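Local coordinates for putative lipoprotein (Bacteroides ovatus, PDB 3OQQ) that is of unknown function but binds calcium ions and is probably a lipid-tethered extracellular protein of a Bacteroides species, at residues I213-Q218 with L296-A301; T222-E227 with V237-W242; V41-S46 with V101-P106. All coordinates share one frame; numbering follows the deposited sequence.

Contact 1 of 3, residues I213-Q218 with L296-A301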
# COMPACT_ATOMS: atom_id res chain seq x y z
N ILE A 213 -16.40 -2.53 -1.19
CA ILE A 213 -17.01 -1.41 -0.46
C ILE A 213 -16.90 -0.12 -1.25
O ILE A 213 -15.93 0.07 -1.98
CB ILE A 213 -16.24 -1.25 0.94
CG1 ILE A 213 -16.31 -2.47 1.86
CG2 ILE A 213 -16.65 0.02 1.73
CD1 ILE A 213 -15.20 -2.43 2.93
N LEU A 214 -17.87 0.80 -1.05
CA LEU A 214 -17.83 2.18 -1.56
C LEU A 214 -17.43 3.04 -0.37
O LEU A 214 -18.16 3.09 0.64
CB LEU A 214 -19.15 2.63 -2.21
CG LEU A 214 -19.50 1.94 -3.54
CD1 LEU A 214 -20.75 2.59 -4.16
CD2 LEU A 214 -18.31 1.99 -4.56
N LYS A 215 -16.22 3.62 -0.43
CA LYS A 215 -15.63 4.39 0.66
C LYS A 215 -15.96 5.90 0.55
O LYS A 215 -15.35 6.62 -0.23
CB LYS A 215 -14.11 4.15 0.69
CG LYS A 215 -13.34 4.95 1.76
CD LYS A 215 -11.96 5.34 1.21
CE LYS A 215 -11.20 6.28 2.11
NZ LYS A 215 -9.88 6.64 1.54
N GLY A 216 -16.92 6.34 1.35
CA GLY A 216 -17.34 7.74 1.41
C GLY A 216 -16.27 8.62 2.02
O GLY A 216 -15.55 8.20 2.94
N GLY A 217 -16.16 9.83 1.49
CA GLY A 217 -15.17 10.82 1.90
C GLY A 217 -15.18 11.24 3.36
O GLY A 217 -14.15 11.69 3.87
N GLN A 218 -16.35 11.08 4.05
CA GLN A 218 -16.50 11.46 5.45
C GLN A 218 -16.74 10.24 6.38
O GLN A 218 -17.51 10.34 7.35
CB GLN A 218 -17.63 12.50 5.61
CG GLN A 218 -17.45 13.80 4.79
CD GLN A 218 -16.14 14.50 5.07
OE1 GLN A 218 -15.93 15.07 6.15
NE2 GLN A 218 -15.23 14.47 4.10
N LEU A 296 -16.57 11.79 -4.88
CA LEU A 296 -17.07 10.50 -5.28
C LEU A 296 -16.52 9.39 -4.37
O LEU A 296 -15.29 9.27 -4.26
CB LEU A 296 -16.76 10.19 -6.77
CG LEU A 296 -17.51 8.97 -7.37
CD1 LEU A 296 -19.01 9.24 -7.50
CD2 LEU A 296 -16.90 8.51 -8.67
N PRO A 297 -17.40 8.62 -3.67
CA PRO A 297 -16.89 7.51 -2.84
C PRO A 297 -15.96 6.59 -3.66
O PRO A 297 -16.19 6.38 -4.86
CB PRO A 297 -18.17 6.77 -2.40
CG PRO A 297 -19.28 7.85 -2.46
CD PRO A 297 -18.88 8.66 -3.68
N MSE A 298 -14.88 6.11 -3.04
CA MSE A 298 -13.91 5.31 -3.75
C MSE A 298 -14.27 3.84 -3.74
O MSE A 298 -14.74 3.35 -2.72
CB MSE A 298 -12.51 5.51 -3.15
CG MSE A 298 -11.92 6.87 -3.49
SE MSE A 298 -10.09 7.04 -2.83
CE MSE A 298 -10.03 9.02 -2.84
N LEU A 299 -14.05 3.13 -4.87
CA LEU A 299 -14.24 1.67 -4.90
C LEU A 299 -13.12 1.06 -4.04
O LEU A 299 -11.94 1.32 -4.29
CB LEU A 299 -14.25 1.10 -6.34
CG LEU A 299 -14.19 -0.45 -6.50
CD1 LEU A 299 -15.40 -1.15 -5.82
CD2 LEU A 299 -14.19 -0.84 -7.97
N ARG A 300 -13.51 0.31 -2.99
CA ARG A 300 -12.56 -0.25 -2.03
C ARG A 300 -12.61 -1.76 -1.98
O ARG A 300 -13.70 -2.33 -1.84
CB ARG A 300 -12.84 0.35 -0.61
CG ARG A 300 -12.27 -0.49 0.58
CD ARG A 300 -12.36 0.24 1.90
NE ARG A 300 -11.36 1.31 1.98
CZ ARG A 300 -11.00 1.94 3.11
NH1 ARG A 300 -11.59 1.64 4.26
NH2 ARG A 300 -10.06 2.87 3.08
N ALA A 301 -11.42 -2.40 -2.07
CA ALA A 301 -11.27 -3.82 -1.76
C ALA A 301 -10.68 -3.89 -0.35
O ALA A 301 -9.72 -3.17 -0.04
CB ALA A 301 -10.38 -4.54 -2.78
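The guanidinium of R300 has the aliphatic stem of K215 laid over one face, with K215 CG 4.0 Å above the plane and over its centre. Further out, K215 CD comes to 3.6 Å from R300 NH2. NE of the same group forms a salt bridge with D181 on strand 173-184, which helps to fix the plane on which the lysine rests. With CG anti to the backbone N (chi1 178°), K215 is swung across the arginine, and a bend at chi2 turns the rest of its chain over the flat group. R300 CD also lies alongside I213 CD1, the two side chains pointing the same way.

Beneath these side chains strands 205-215 and 298-307 pair antiparallel. I213 and R300 exchange two backbone bonds, I213 N to R300 O at 2.8 Å and R300 N to I213 O at 2.6 Å. At the next hydrogen-bonded pair, K215 N meets M298 O (selenomethionine) at 2.7 Å in an almost straight bond, while the return bond from M298 N approaches K215 O from above its carbonyl plane. The intervening L214 and L299 side chains turn to the other face of the sheet.

A leucine in place of R300 would probably leave D181 without its close salt-bridge partner, with the long pair to K215 remaining, and the stem of K215 without its flat support. K215 NZ lies 4.1 Å from R300 NH2 and makes long, weak ion pairs with D181 and E153; since D181 also holds R300 in a salt bridge, it would probably offset both positive charges.

Contact 2 of 3, residues T222-E227 with V237-W242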
# COMPACT_ATOMS: atom_id res chain seq x y z
N THR A 222 -20.07 1.80 2.30
CA THR A 222 -21.20 1.05 1.74
C THR A 222 -20.71 -0.30 1.25
O THR A 222 -19.89 -0.35 0.33
CB THR A 222 -21.93 1.83 0.64
OG1 THR A 222 -22.31 3.10 1.16
CG2 THR A 222 -23.15 1.08 0.12
N ASP A 223 -21.19 -1.38 1.85
CA ASP A 223 -20.81 -2.74 1.44
C ASP A 223 -21.47 -3.13 0.11
O ASP A 223 -22.70 -2.97 -0.05
CB ASP A 223 -21.18 -3.76 2.52
CG ASP A 223 -20.33 -3.73 3.78
OD1 ASP A 223 -19.09 -3.55 3.66
OD2 ASP A 223 -20.86 -4.02 4.85
N LEU A 224 -20.65 -3.64 -0.85
CA LEU A 224 -21.14 -4.14 -2.16
C LEU A 224 -21.18 -5.67 -2.22
O LEU A 224 -21.91 -6.24 -3.02
CB LEU A 224 -20.28 -3.62 -3.33
CG LEU A 224 -20.26 -2.10 -3.59
CD1 LEU A 224 -19.19 -1.74 -4.61
CD2 LEU A 224 -21.63 -1.59 -4.02
N ALA A 225 -20.34 -6.33 -1.41
CA ALA A 225 -20.14 -7.79 -1.30
C ALA A 225 -19.20 -8.07 -0.16
O ALA A 225 -18.34 -7.25 0.15
CB ALA A 225 -19.58 -8.39 -2.58
N LYS A 226 -19.33 -9.25 0.45
CA LYS A 226 -18.49 -9.66 1.56
C LYS A 226 -18.63 -11.13 1.77
O LYS A 226 -19.72 -11.67 1.61
CB LYS A 226 -18.89 -8.91 2.86
CG LYS A 226 -18.05 -9.21 4.09
CD LYS A 226 -18.53 -8.35 5.26
CE LYS A 226 -17.44 -8.09 6.27
NZ LYS A 226 -17.82 -7.04 7.24
N GLU A 227 -17.50 -11.77 2.07
CA GLU A 227 -17.37 -13.16 2.49
C GLU A 227 -16.50 -13.12 3.72
O GLU A 227 -15.38 -12.60 3.65
CB GLU A 227 -16.80 -14.07 1.39
CG GLU A 227 -16.93 -15.54 1.74
CD GLU A 227 -16.66 -16.52 0.62
OE1 GLU A 227 -16.96 -16.19 -0.56
OE2 GLU A 227 -16.21 -17.64 0.92
N VAL A 237 -15.20 -12.57 -4.19
CA VAL A 237 -16.42 -11.83 -3.86
C VAL A 237 -16.68 -10.83 -5.00
O VAL A 237 -15.74 -10.26 -5.56
CB VAL A 237 -16.50 -11.20 -2.43
CG1 VAL A 237 -16.33 -12.25 -1.35
CG2 VAL A 237 -15.53 -10.06 -2.24
N GLU A 238 -17.94 -10.73 -5.41
CA GLU A 238 -18.26 -9.86 -6.53
C GLU A 238 -19.65 -9.23 -6.43
O GLU A 238 -20.59 -9.82 -5.87
CB GLU A 238 -18.15 -10.63 -7.87
CG GLU A 238 -18.97 -11.91 -7.93
CD GLU A 238 -19.03 -12.62 -9.27
OE1 GLU A 238 -17.97 -13.01 -9.78
OE2 GLU A 238 -20.16 -12.87 -9.76
N ASN A 239 -19.77 -8.06 -7.04
CA ASN A 239 -21.05 -7.39 -7.24
C ASN A 239 -20.98 -6.87 -8.65
O ASN A 239 -20.19 -5.97 -8.92
CB ASN A 239 -21.31 -6.30 -6.20
CG ASN A 239 -22.65 -5.62 -6.33
OD1 ASN A 239 -23.24 -5.53 -7.42
ND2 ASN A 239 -23.18 -5.11 -5.22
N LYS A 240 -21.74 -7.49 -9.55
CA LYS A 240 -21.71 -7.15 -10.97
C LYS A 240 -22.92 -6.29 -11.38
O LYS A 240 -23.22 -6.18 -12.58
CB LYS A 240 -21.62 -8.43 -11.80
CG LYS A 240 -20.29 -9.16 -11.59
CD LYS A 240 -20.26 -10.49 -12.32
CE LYS A 240 -19.19 -10.52 -13.37
NZ LYS A 240 -18.84 -11.93 -13.74
N ASN A 241 -23.55 -5.61 -10.42
CA ASN A 241 -24.73 -4.82 -10.75
C ASN A 241 -24.87 -3.61 -9.83
O ASN A 241 -25.98 -3.28 -9.40
CB ASN A 241 -25.97 -5.73 -10.67
CG ASN A 241 -27.21 -5.18 -11.32
OD1 ASN A 241 -27.15 -4.64 -12.42
ND2 ASN A 241 -28.36 -5.33 -10.67
N TRP A 242 -23.75 -2.92 -9.54
CA TRP A 242 -23.80 -1.79 -8.63
C TRP A 242 -23.65 -0.45 -9.34
O TRP A 242 -23.16 -0.37 -10.48
CB TRP A 242 -22.73 -1.92 -7.52
CG TRP A 242 -21.30 -1.81 -8.00
CD1 TRP A 242 -20.50 -2.83 -8.42
CD2 TRP A 242 -20.50 -0.61 -8.10
NE1 TRP A 242 -19.26 -2.34 -8.79
CE2 TRP A 242 -19.23 -0.98 -8.58
CE3 TRP A 242 -20.74 0.75 -7.79
CZ2 TRP A 242 -18.20 -0.05 -8.80
CZ3 TRP A 242 -19.73 1.68 -8.02
CH2 TRP A 242 -18.49 1.28 -8.53
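Two classic beta bulges meet here, L224 and A225 opposite L212 in one sheet and N241 and W242 opposite R253 in another, and L224 packs on W242 across the interface. The chain passes straight from strand 221-230 to strand 234-242, yet the two do not pair as a hairpin: residues 225-227 and 237-239 run nearly antiparallel, at 163°, their axes 6.1 Å apart at closest, and each strand bonds to its own neighbour, 205-215 or 253-263. Contact between them is therefore mostly through side chains.

L224 CD1 sits over one face of the indole, 3.9 Å from the centroid of its five-membered ring and only 9° from the normal, a CH-pi contact. Its sister methyl CD2 presses on W242 CB at 3.7 Å. The chi1 of 67° sets W242 CG between backbone N and carbonyl carbon, which places one face of the ring beside L224, while W244 meets the same indole edge-to-face. Farther along, A225 CB touches V237 CB, and V237 CG1 is modelled unusually close to E227 CB, at a doubtful 3.3 Å; the carboxylate of E227 is held by a salt bridge to K232.

One direct hydrogen bond joins the segments. N239 ND2 donates to L224 O at 2.8 Å, on a lone pair in the carbonyl plane. The other end of that amide closes an Asx turn, N239 OD1 accepting from N241 N at 3.0 Å.

Contact 3 of 3, residues V41-S46 with V101-P106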
# COMPACT_ATOMS: atom_id res chain seq x y z
N VAL A 41 1.84 0.44 21.22
CA VAL A 41 3.15 -0.11 21.59
C VAL A 41 3.38 -0.03 23.08
O VAL A 41 3.28 1.06 23.65
CB VAL A 41 4.26 0.68 20.84
CG1 VAL A 41 5.65 0.10 21.11
CG2 VAL A 41 3.97 0.74 19.35
N LEU A 42 3.73 -1.15 23.70
CA LEU A 42 4.07 -1.17 25.12
C LEU A 42 5.56 -0.82 25.25
O LEU A 42 6.40 -1.44 24.60
CB LEU A 42 3.75 -2.55 25.73
CG LEU A 42 4.32 -2.88 27.10
CD1 LEU A 42 3.73 -1.99 28.19
CD2 LEU A 42 4.09 -4.33 27.44
N VAL A 43 5.87 0.19 26.08
CA VAL A 43 7.25 0.60 26.33
C VAL A 43 7.53 0.40 27.80
O VAL A 43 7.15 1.23 28.61
CB VAL A 43 7.60 2.05 25.87
CG1 VAL A 43 9.09 2.33 26.04
CG2 VAL A 43 7.18 2.29 24.42
N LYS A 44 8.16 -0.73 28.13
CA LYS A 44 8.57 -1.07 29.50
C LYS A 44 10.07 -0.81 29.53
O LYS A 44 10.84 -1.51 28.87
CB LYS A 44 8.19 -2.52 29.86
CG LYS A 44 8.37 -2.85 31.34
CD LYS A 44 8.59 -4.33 31.56
CE LYS A 44 9.06 -4.62 32.97
NZ LYS A 44 9.65 -5.98 33.09
N ASP A 45 10.47 0.28 30.22
CA ASP A 45 11.83 0.82 30.35
C ASP A 45 12.22 1.43 28.99
O ASP A 45 12.00 2.63 28.77
CB ASP A 45 12.85 -0.23 30.87
CG ASP A 45 12.36 -1.09 32.02
OD1 ASP A 45 11.98 -0.53 33.08
OD2 ASP A 45 12.37 -2.34 31.88
N SER A 46 12.72 0.60 28.06
CA SER A 46 13.06 1.07 26.72
C SER A 46 12.70 -0.01 25.68
O SER A 46 12.57 -1.18 26.03
CB SER A 46 14.52 1.49 26.62
OG SER A 46 15.39 0.39 26.46
N VAL A 101 14.41 3.03 16.04
CA VAL A 101 14.09 4.00 17.09
C VAL A 101 14.14 3.27 18.42
O VAL A 101 13.77 2.10 18.48
CB VAL A 101 12.73 4.70 16.82
CG1 VAL A 101 11.53 3.77 17.04
CG2 VAL A 101 12.58 5.97 17.63
N THR A 102 14.61 3.95 19.45
CA THR A 102 14.62 3.40 20.81
C THR A 102 13.67 4.28 21.60
O THR A 102 13.95 5.44 21.84
CB THR A 102 16.03 3.29 21.37
OG1 THR A 102 16.73 2.34 20.56
CG2 THR A 102 16.04 2.81 22.82
N LEU A 103 12.51 3.72 21.92
CA LEU A 103 11.50 4.44 22.67
C LEU A 103 11.79 4.36 24.17
O LEU A 103 12.34 3.36 24.66
CB LEU A 103 10.10 3.88 22.36
CG LEU A 103 9.64 3.90 20.89
CD1 LEU A 103 8.32 3.16 20.76
CD2 LEU A 103 9.53 5.34 20.34
N ALA A 104 11.38 5.39 24.90
CA ALA A 104 11.48 5.48 26.35
C ALA A 104 10.32 6.31 26.83
O ALA A 104 9.93 7.29 26.16
CB ALA A 104 12.81 6.10 26.78
N LEU A 105 9.73 5.90 27.94
CA LEU A 105 8.59 6.57 28.53
C LEU A 105 9.00 7.72 29.46
O LEU A 105 9.65 7.48 30.49
CB LEU A 105 7.76 5.53 29.31
CG LEU A 105 6.29 5.35 29.00
CD1 LEU A 105 6.04 5.20 27.51
CD2 LEU A 105 5.76 4.16 29.74
N PRO A 106 8.56 8.98 29.16
CA PRO A 106 8.83 10.11 30.07
C PRO A 106 8.20 9.85 31.44
O PRO A 106 7.29 9.03 31.55
CB PRO A 106 8.18 11.30 29.35
CG PRO A 106 8.14 10.89 27.92
CD PRO A 106 7.78 9.44 27.99
O HOH W 1 10.22 3.81 29.99
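T102 begins the contact between strand 96-104 of an antiparallel beta-sheet and the connection that leads from strand 36-41 into strand 46-54: its CG2 faces S46 CB at 4.3 Å, while its hydroxyl is hydrogen-bonded to that of T48 on strand 46-54. Next comes L103, whose side chain crosses V41, at the end of strand 36-41, and V43, in the loop after it, at about a right angle. CD1 of L103 meets V41 CG1 at 4.1 Å, and CB of L103 rests against V43 CG2 at 3.9 Å, inside an apolar cluster to which V23 and V25 of strand 23-26 also contribute. The carbonyl oxygen of L103 accepts a CA-H...O contact from S46 CA at 3.2 Å.

A104 contributes its backbone, CA lying against V43 CG1, the branch set anti to the backbone N (chi1 -175°). L105 then closes over the same valine with both methyls: CD1 packs on V43 CB, and CD2 reaches V43 O at 3.4 Å. No direct hydrogen bond crosses the contact. A water joins the backbones instead, accepting from L105 N at 3.0 Å and donating to D45 O at 2.5 Å, a length doubtful in detail.

Contacts 1 and 2 share one region, with centres 13 Å apart, and are joined through neighbouring strands 205-215 and 221-230: L214 N probably bonds T222 O at 2.7 Å, and L214 CD2 touches W242 CZ3. Contact 3 is distant, its nearest atoms about 22 Å from contact 1. All three are partly buried: no touching residue is exposed in contact 1, one in contact 2 and three in contact 3. Among them, direct hydrogen bonding lessens with distance from the chain's centre. Contact 1 is a strand pair with charged side chains over it; contact 2 spans two sheets by packing and one amide bond; contact 3 pairs an apolar interior with exposed loop residues linked through water.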